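Local atomic coordinates of coenzyme A transferase (PDB entry 3QLI), a protein that probably transfers coenzyme A between carboxylic acids such as acetate, as a member of the acetyl-CoA hydrolase/transferase family. Residues 154-159 and 191-196; 163-167 and 314-318. All blocks are in the same frame, centred on the assembly; numbering follows the deposited sequence.

Overall arrangement
The two contacts lie on the same side of the chain's centre, their own centres about 14 Å apart, and their segments alternate along the chain. Interaction 1 is a peripheral antiparallel pairing of two strands distant in sequence, within the N-terminal domain, its centre about 23 Å from the chain's centre; interaction 2 is buried, about 12 Å from it, and joins that domain to the C-terminal one. They touch directly: Leu159 CD1 lies 3.6 Å from Ser167 CA, and Ala192 CB 3.7 Å from Ser314 OG. Interaction 2 is nearer the CoA site: the side chain of Val317 is about 5 Å from that of Glu264, to which CoA is seen covalently attached in a structure of this protein, though none is bound to this chain here.

Interaction 1: 154-159 and 191-196; sequences HGYFSL and AAAIHI
Phe157 and Ile194 form the hydrogen-bonded pair at the middle of an antiparallel two-stranded sheet, and the backbone evidence is reciprocal: Phe157 N reaches Ile194 O at 2.9 Å and Ile194 N reaches Phe157 O at 2.8 Å, both nearly straight. Leu159 N to Ala192 O and Ile196 N to Gly155 O add one bond at each end, the latter more bent at 142°. Tyr156 with His195 and Ser158 with Ala193 are the non-hydrogen-bonded pairs.

The face carrying Phe157 and Ile194 is the tightly packed one, as burial attests: both residues are buried, and so is Ile196 beyond them. The Phe157 ring reaches along the strands until CE2 is 3.9 Å from Ile196 CB. Tyr22 of helix 18-25 and Met151 touch both Phe157 and Ile196, and Val148 meets the Phe157 side chain from strand 143-148.

Tyr156, Ala193 and His195 are partly exposed on the other face, while Ser158 at its end is buried, its OG bonded to Gly160 N and Val187 N. There His195 presents an edge to the face of Tyr156, with centroids 5.0 Å apart and planes at 69°. Its CB also makes a CH-pi contact over that ring, 4.2 Å from the centroid. With chi1 at -168°, His195 CG extends opposite the backbone N, which carries the imidazole beyond CB to the Tyr156 CE2 side of the ring. His195 ND1 is bonded to Ser197 OG, which helps fix the ring's rotation.

The chemistry thus differs by face: apolar packing joins one side of the pair to helix 18-25 and strand 143-148, while on the more open side an edge-to-face pair and a CH-pi contact add to the backbone bonds.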
loop_
_atom_site.group_PDB
_atom_site.type_symbol
_atom_site.label_atom_id
_atom_site.label_comp_id
_atom_site.label_asym_id
_atom_site.label_seq_id
_atom_site.Cartn_x
_atom_site.Cartn_y
_atom_site.Cartn_z
ATOM N N HIS A 154 -23.750 35.034 -1.078
ATOM C CA HIS A 154 -24.645 33.942 -0.677
ATOM C C HIS A 154 -24.303 33.406 0.713
ATOM O O HIS A 154 -24.930 32.468 1.178
ATOM C CB HIS A 154 -24.608 32.798 -1.700
ATOM C CG HIS A 154 -24.972 33.227 -3.086
ATOM N ND1 HIS A 154 -26.279 33.339 -3.509
ATOM C CD2 HIS A 154 -24.204 33.597 -4.138
ATOM C CE1 HIS A 154 -26.300 33.743 -4.768
ATOM N NE2 HIS A 154 -25.052 33.907 -5.174
ATOM N N GLY A 155 -23.303 33.997 1.366
ATOM C CA GLY A 155 -22.919 33.572 2.707
ATOM C C GLY A 155 -21.821 32.520 2.790
ATOM O O GLY A 155 -21.565 31.980 3.864
ATOM N N TYR A 156 -21.156 32.236 1.672
ATOM C CA TYR A 156 -20.117 31.202 1.640
ATOM C C TYR A 156 -18.709 31.765 1.667
ATOM O O TYR A 156 -18.415 32.765 1.007
ATOM C CB TYR A 156 -20.261 30.328 0.382
ATOM C CG TYR A 156 -21.490 29.444 0.401
ATOM C CD1 TYR A 156 -21.417 28.129 0.861
ATOM C CD2 TYR A 156 -22.726 29.926 -0.030
ATOM C CE1 TYR A 156 -22.549 27.318 0.890
ATOM C CE2 TYR A 156 -23.859 29.120 -0.011
ATOM C CZ TYR A 156 -23.764 27.824 0.457
ATOM O OH TYR A 156 -24.881 27.024 0.488
ATOM N N PHE A 157 -17.847 31.095 2.429
ATOM C CA PHE A 157 -16.404 31.311 2.382
ATOM C C PHE A 157 -15.792 30.159 1.601
ATOM O O PHE A 157 -16.346 29.063 1.581
ATOM C CB PHE A 157 -15.813 31.249 3.793
ATOM C CG PHE A 157 -16.424 32.207 4.762
ATOM C CD1 PHE A 157 -15.863 33.457 4.963
ATOM C CD2 PHE A 157 -17.535 31.841 5.514
ATOM C CE1 PHE A 157 -16.404 34.341 5.883
ATOM C CE2 PHE A 157 -18.087 32.724 6.428
ATOM C CZ PHE A 157 -17.513 33.983 6.614
ATOM N N SER A 158 -14.635 30.374 0.993
ATOM C CA SER A 158 -13.937 29.269 0.352
ATOM C C SER A 158 -12.679 28.882 1.123
ATOM O O SER A 158 -11.939 29.750 1.590
ATOM C CB SER A 158 -13.542 29.665 -1.082
ATOM O OG SER A 158 -12.700 28.695 -1.665
ATOM N N LEU A 159 -12.417 27.575 1.216
ATOM C CA LEU A 159 -11.136 27.074 1.722
ATOM C C LEU A 159 -9.942 27.379 0.789
ATOM O O LEU A 159 -8.777 27.167 1.155
ATOM C CB LEU A 159 -11.223 25.562 1.956
ATOM C CG LEU A 159 -12.223 25.130 3.033
ATOM C CD1 LEU A 159 -12.248 23.613 3.106
ATOM C CD2 LEU A 159 -11.853 25.734 4.383
ATOM N N ALA A 191 -17.051 20.484 -1.536
ATOM C CA ALA A 191 -17.062 20.906 -0.138
ATOM C C ALA A 191 -16.025 21.999 0.128
ATOM O O ALA A 191 -15.619 22.226 1.278
ATOM C CB ALA A 191 -16.844 19.700 0.792
ATOM N N ALA A 192 -15.601 22.686 -0.928
ATOM C CA ALA A 192 -14.619 23.765 -0.779
ATOM C C ALA A 192 -15.265 25.019 -0.206
ATOM O O ALA A 192 -14.598 25.829 0.421
ATOM C CB ALA A 192 -13.945 24.083 -2.104
ATOM N N ALA A 193 -16.563 25.174 -0.441
ATOM C CA ALA A 193 -17.304 26.330 0.052
ATOM C C ALA A 193 -18.021 26.007 1.363
ATOM O O ALA A 193 -18.679 24.972 1.480
ATOM C CB ALA A 193 -18.312 26.791 -1.005
ATOM N N ILE A 194 -17.891 26.877 2.357
ATOM C CA ILE A 194 -18.556 26.637 3.637
ATOM C C ILE A 194 -19.464 27.799 3.976
ATOM O O ILE A 194 -19.016 28.946 3.975
ATOM C CB ILE A 194 -17.555 26.531 4.807
ATOM C CG1 ILE A 194 -16.280 25.792 4.395
ATOM C CG2 ILE A 194 -18.245 25.912 6.041
ATOM C CD1 ILE A 194 -16.491 24.352 4.060
ATOM N N HIS A 195 -20.719 27.513 4.290
ATOM C CA HIS A 195 -21.674 28.565 4.601
ATOM C C HIS A 195 -21.430 29.176 5.984
ATOM O O HIS A 195 -21.010 28.489 6.908
ATOM C CB HIS A 195 -23.100 28.025 4.517
ATOM C CG HIS A 195 -24.141 29.095 4.532
ATOM N ND1 HIS A 195 -24.900 29.378 5.645
ATOM C CD2 HIS A 195 -24.533 29.967 3.573
ATOM C CE1 HIS A 195 -25.732 30.367 5.366
ATOM N NE2 HIS A 195 -25.529 30.741 4.116
ATOM N N ILE A 196 -21.722 30.468 6.131
ATOM C CA ILE A 196 -21.510 31.150 7.410
ATOM C C ILE A 196 -22.262 30.468 8.568
ATOM O O ILE A 196 -21.823 30.514 9.723
ATOM C CB ILE A 196 -21.879 32.655 7.304
ATOM C CG1 ILE A 196 -21.570 33.377 8.618
ATOM C CG2 ILE A 196 -23.340 32.814 6.919
ATOM C CD1 ILE A 196 -21.566 34.880 8.503
#

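Interaction 2: 163-167 and 314-318; sequences NDYSS and SRPVD
Asn163 loses the largest area to this contact, and its amide meets residues 314-316 through both ends. ND2 donates to Ser314 OG at 2.9 Å, almost straight (172°) and in the amide plane; Glu190 O is a second acceptor for the same nitrogen. OD1 lies 3.1 Å from Pro316 CA and receives Ser167 OG from above the carbonyl plane. With CG opposite the backbone N (chi1 -164°), the amide runs alongside the backbone of Arg315 and Pro316.

Asp164 contributes mainly through its backbone. Its O accepts from Val317 N at 3.1 Å, the donor standing 49° out of the carbonyl plane. The bond ties the residue just ahead of the turn into helix 166-172 to the start of helix 317-320. The carboxylate points back instead: OD2 accepts from Ser166 N, a capping bond, and from Ser166 OG at 2.6 Å.

Val317 packs on the Asp164 backbone, CG1 3.7 Å from Asp164 C, with Phe128 and Pro132 also touching its side chain.

Two helix starts are therefore joined across the N- and C-terminal domains: Asp164 O takes the Val317 amide that follows Pro316 at the N-cap, and the Asn163 amide spans Ser314 OG and Ser167 OG.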
loop_
_atom_site.group_PDB
_atom_site.type_symbol
_atom_site.label_atom_id
_atom_site.label_comp_id
_atom_site.label_asym_id
_atom_site.label_seq_id
_atom_site.Cartn_x
_atom_site.Cartn_y
_atom_site.Cartn_z
ATOM N N ASN A 163 -8.114 21.894 0.522
ATOM C CA ASN A 163 -9.277 21.028 0.557
ATOM C C ASN A 163 -8.795 19.920 1.475
ATOM O O ASN A 163 -9.096 19.919 2.667
ATOM C CB ASN A 163 -9.651 20.499 -0.823
ATOM C CG ASN A 163 -11.062 19.936 -0.864
ATOM O OD1 ASN A 163 -11.406 19.053 -0.084
ATOM N ND2 ASN A 163 -11.883 20.449 -1.772
ATOM N N ASP A 164 -8.048 18.972 0.919
ATOM C CA ASP A 164 -7.419 17.936 1.727
ATOM C C ASP A 164 -8.399 17.337 2.724
ATOM O O ASP A 164 -9.482 16.884 2.362
ATOM C CB ASP A 164 -6.158 18.465 2.425
ATOM C CG ASP A 164 -6.366 19.821 3.075
ATOM O OD1 ASP A 164 -6.259 20.848 2.374
ATOM O OD2 ASP A 164 -6.623 19.856 4.292
ATOM N N TYR A 165 -7.980 17.329 3.987
ATOM C CA TYR A 165 -8.805 16.857 5.089
ATOM C C TYR A 165 -9.561 18.040 5.689
ATOM O O TYR A 165 -10.447 17.865 6.522
ATOM C CB TYR A 165 -7.932 16.225 6.170
ATOM C CG TYR A 165 -6.869 17.157 6.715
ATOM C CD1 TYR A 165 -7.171 18.087 7.701
ATOM C CD2 TYR A 165 -5.566 17.106 6.242
ATOM C CE1 TYR A 165 -6.204 18.940 8.200
ATOM C CE2 TYR A 165 -4.592 17.955 6.733
ATOM C CZ TYR A 165 -4.915 18.871 7.712
ATOM O OH TYR A 165 -3.946 19.714 8.202
ATOM N N SER A 166 -9.203 19.243 5.252
ATOM C CA SER A 166 -9.803 20.468 5.770
ATOM C C SER A 166 -11.303 20.573 5.517
ATOM O O SER A 166 -12.053 21.004 6.387
ATOM C CB SER A 166 -9.090 21.697 5.197
ATOM O OG SER A 166 -7.766 21.796 5.689
ATOM N N SER A 167 -11.742 20.182 4.329
ATOM C CA SER A 167 -13.171 20.258 4.006
ATOM C C SER A 167 -14.036 19.345 4.880
ATOM O O SER A 167 -15.207 19.641 5.138
ATOM C CB SER A 167 -13.417 19.979 2.513
ATOM O OG SER A 167 -12.997 18.670 2.166
ATOM N N SER A 314 -10.971 21.780 -6.662
ATOM C CA SER A 314 -10.362 21.033 -5.570
ATOM C C SER A 314 -11.299 19.931 -5.077
ATOM O O SER A 314 -12.530 20.070 -5.095
ATOM C CB SER A 314 -9.969 21.953 -4.413
ATOM O OG SER A 314 -11.119 22.452 -3.773
ATOM N N ARG A 315 -10.706 18.824 -4.648
ATOM C CA ARG A 315 -11.480 17.747 -4.040
ATOM C C ARG A 315 -10.753 17.196 -2.814
ATOM O O ARG A 315 -9.539 17.364 -2.676
ATOM C CB ARG A 315 -11.787 16.662 -5.082
ATOM C CG ARG A 315 -12.579 17.227 -6.273
ATOM C CD ARG A 315 -13.253 16.147 -7.120
ATOM N NE ARG A 315 -14.247 15.399 -6.363
ATOM C CZ ARG A 315 -15.148 14.579 -6.902
ATOM N NH1 ARG A 315 -15.187 14.409 -8.218
ATOM N NH2 ARG A 315 -16.019 13.935 -6.120
ATOM N N PRO A 316 -11.495 16.561 -1.898
ATOM C CA PRO A 316 -10.884 16.084 -0.649
ATOM C C PRO A 316 -9.874 14.972 -0.872
ATOM O O PRO A 316 -9.954 14.260 -1.873
ATOM C CB PRO A 316 -12.079 15.547 0.158
ATOM C CG PRO A 316 -13.206 15.408 -0.829
ATOM C CD PRO A 316 -12.962 16.452 -1.876
ATOM N N VAL A 317 -8.954 14.808 0.074
ATOM C CA VAL A 317 -7.817 13.913 -0.143
ATOM C C VAL A 317 -8.233 12.444 -0.213
ATOM O O VAL A 317 -7.586 11.649 -0.890
ATOM C CB VAL A 317 -6.706 14.134 0.913
ATOM C CG1 VAL A 317 -7.234 13.810 2.330
ATOM C CG2 VAL A 317 -5.456 13.329 0.556
ATOM N N ASP A 318 -9.335 12.083 0.442
ATOM C CA ASP A 318 -9.771 10.689 0.396
ATOM C C ASP A 318 -10.365 10.327 -0.969
ATOM O O ASP A 318 -10.569 9.153 -1.268
ATOM C CB ASP A 318 -10.738 10.351 1.544
ATOM C CG ASP A 318 -11.947 11.286 1.605
ATOM O OD1 ASP A 318 -11.804 12.522 1.456
ATOM O OD2 ASP A 318 -13.058 10.772 1.822
#